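Local coordinates for protein post-proline cleaving enzyme (Rickettsia typhi, PDB 4HVT) that probably acts as a serine-type oligopeptidase of the prolyl oligopeptidase family, cleaving peptides on the carboxyl side of proline, at residues Y485-Q489 and W607-Y611. Sequence-based numbering, arbitrary orientation.
Sequences YGGFQ and WVTEY
The Phe488 ring carries Glu610 over one face and points its edge at two other rings, Trp607 and Tyr611. The three rings form an aromatic cluster in the alpha/beta-hydrolase domain. Glu610 CG makes a CH-pi contact, 3.7 Å from the centroid of the Phe488 ring and offset toward the rim. The same CG lies over the centre of one face of Tyr611. The Glu610 carboxylate stacks on the Phe488 ring, with the planes 17° apart. In both aromatic pairs the edge of Phe488 is turned to the face of the partner, offset edge-to-face. Phe488 CE1 comes within 3.4 Å of Trp607 CD1. The Tyr611 ring stands almost perpendicular to Phe488. Tyr611 OH lies near the plane of the Phe488 ring, 3.5 Å from Phe488 CE2.

The cluster joins the loop after strand 480-483 to the short helix 608-611, close to the probable nucleophile Ser566. Phe266, from the beta-propeller side, also meets the rings of Phe488 and Trp607. Tyr611 OH is hydrogen-bonded to Asn567.

Glu610 CG is anti to the backbone N (chi1 -173°), which extends the chain toward Phe488. The bend at chi2 then lays the carboxylate along the ring. OE1 is hydrogen-bonded to His527 NE2 and to Tyr267 OH of the propeller. OE2 forms a salt bridge with Arg535, which probably stabilises the negative charge. Glu610 OE2 also accepts the Phe488 backbone N-H, N to OE2 3.0 Å, from 53° above the carboxylate plane.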
loop_
_atom_site.group_PDB
_atom_site.type_symbol
_atom_site.label_atom_id
_atom_site.label_comp_id
_atom_site.label_asym_id
_atom_site.label_seq_id
_atom_site.Cartn_x
_atom_site.Cartn_y
_atom_site.Cartn_z
ATOM N N TYR A 485 -1.998 -7.008 9.951
ATOM C CA TYR A 485 -2.301 -5.605 9.673
ATOM C C TYR A 485 -3.651 -5.338 10.339
ATOM O O TYR A 485 -3.701 -4.690 11.399
ATOM C CB TYR A 485 -2.329 -5.286 8.169
ATOM C CG TYR A 485 -2.539 -3.787 7.865
ATOM C CD1 TYR A 485 -1.534 -2.844 8.124
ATOM C CD2 TYR A 485 -3.731 -3.354 7.354
ATOM C CE1 TYR A 485 -1.704 -1.495 7.857
ATOM C CE2 TYR A 485 -3.920 -2.017 7.056
ATOM C CZ TYR A 485 -2.900 -1.104 7.290
ATOM O OH TYR A 485 -3.220 0.214 6.970
ATOM N N GLY A 486 -4.757 -5.820 9.745
ATOM C CA GLY A 486 -6.062 -5.740 10.397
ATOM C C GLY A 486 -6.726 -4.371 10.461
ATOM O O GLY A 486 -7.115 -3.858 11.529
ATOM N N GLY A 487 -6.896 -3.764 9.306
ATOM C CA GLY A 487 -7.587 -2.472 9.220
ATOM C C GLY A 487 -7.942 -2.143 7.790
ATOM O O GLY A 487 -7.374 -2.689 6.864
ATOM N N PHE A 488 -8.875 -1.204 7.644
ATOM C CA PHE A 488 -9.111 -0.501 6.380
ATOM C C PHE A 488 -9.578 -1.423 5.272
ATOM O O PHE A 488 -9.492 -1.043 4.100
ATOM C CB PHE A 488 -7.911 0.378 5.978
ATOM C CG PHE A 488 -7.581 1.455 7.006
ATOM C CD1 PHE A 488 -8.342 2.583 7.114
ATOM C CD2 PHE A 488 -6.549 1.290 7.919
ATOM C CE1 PHE A 488 -8.050 3.558 8.015
ATOM C CE2 PHE A 488 -6.282 2.245 8.847
ATOM C CZ PHE A 488 -7.030 3.404 8.885
ATOM N N GLN A 489 -10.109 -2.591 5.627
ATOM C CA GLN A 489 -10.569 -3.571 4.616
ATOM C C GLN A 489 -9.419 -4.002 3.726
ATOM O O GLN A 489 -9.601 -4.514 2.587
ATOM C CB GLN A 489 -11.774 -3.030 3.801
ATOM C CG GLN A 489 -12.664 -4.143 3.286
ATOM C CD GLN A 489 -13.869 -3.703 2.486
ATOM O OE1 GLN A 489 -14.432 -2.659 2.776
ATOM N NE2 GLN A 489 -14.280 -4.510 1.467
ATOM N N TRP A 607 -8.905 9.281 9.517
ATOM C CA TRP A 607 -9.246 7.975 10.063
ATOM C C TRP A 607 -10.238 7.959 11.215
ATOM O O TRP A 607 -10.378 6.930 11.875
ATOM C CB TRP A 607 -7.973 7.252 10.474
ATOM C CG TRP A 607 -6.914 7.275 9.389
ATOM C CD1 TRP A 607 -7.061 6.849 8.079
ATOM C CD2 TRP A 607 -5.555 7.765 9.508
ATOM N NE1 TRP A 607 -5.889 7.037 7.407
ATOM C CE2 TRP A 607 -4.977 7.641 8.229
ATOM C CE3 TRP A 607 -4.794 8.327 10.563
ATOM C CZ2 TRP A 607 -3.677 8.017 7.959
ATOM C CZ3 TRP A 607 -3.484 8.750 10.303
ATOM C CH2 TRP A 607 -2.927 8.558 8.966
ATOM N N VAL A 608 -10.979 9.034 11.398
ATOM C CA VAL A 608 -11.964 9.058 12.429
ATOM C C VAL A 608 -12.991 7.927 12.278
ATOM O O VAL A 608 -13.496 7.396 13.251
ATOM C CB VAL A 608 -12.647 10.442 12.485
ATOM C CG1 VAL A 608 -13.809 10.361 13.445
ATOM C CG2 VAL A 608 -11.632 11.491 12.945
ATOM N N THR A 609 -13.360 7.572 11.037
ATOM C CA THR A 609 -14.326 6.498 10.829
ATOM C C THR A 609 -13.721 5.127 11.016
ATOM O O THR A 609 -14.473 4.143 11.114
ATOM C CB THR A 609 -14.998 6.612 9.426
ATOM O OG1 THR A 609 -13.975 6.613 8.419
ATOM C CG2 THR A 609 -15.842 7.844 9.339
ATOM N N GLU A 610 -12.388 5.021 11.067
ATOM C CA GLU A 610 -11.720 3.765 11.346
ATOM C C GLU A 610 -11.591 3.525 12.859
ATOM O O GLU A 610 -11.741 2.408 13.290
ATOM C CB GLU A 610 -10.348 3.651 10.669
ATOM C CG GLU A 610 -9.716 2.283 10.813
ATOM C CD GLU A 610 -10.361 1.161 10.029
ATOM O OE1 GLU A 610 -11.325 1.477 9.277
ATOM O OE2 GLU A 610 -9.894 -0.034 10.173
ATOM N N TYR A 611 -11.267 4.552 13.626
ATOM C CA TYR A 611 -10.904 4.347 15.022
ATOM C C TYR A 611 -11.922 4.898 16.024
ATOM O O TYR A 611 -11.888 4.543 17.191
ATOM C CB TYR A 611 -9.547 4.988 15.288
ATOM C CG TYR A 611 -8.403 4.416 14.461
ATOM C CD1 TYR A 611 -7.965 3.082 14.610
ATOM C CD2 TYR A 611 -7.739 5.217 13.557
ATOM C CE1 TYR A 611 -6.937 2.568 13.824
ATOM C CE2 TYR A 611 -6.707 4.711 12.779
ATOM C CZ TYR A 611 -6.299 3.397 12.943
ATOM O OH TYR A 611 -5.274 2.929 12.145
#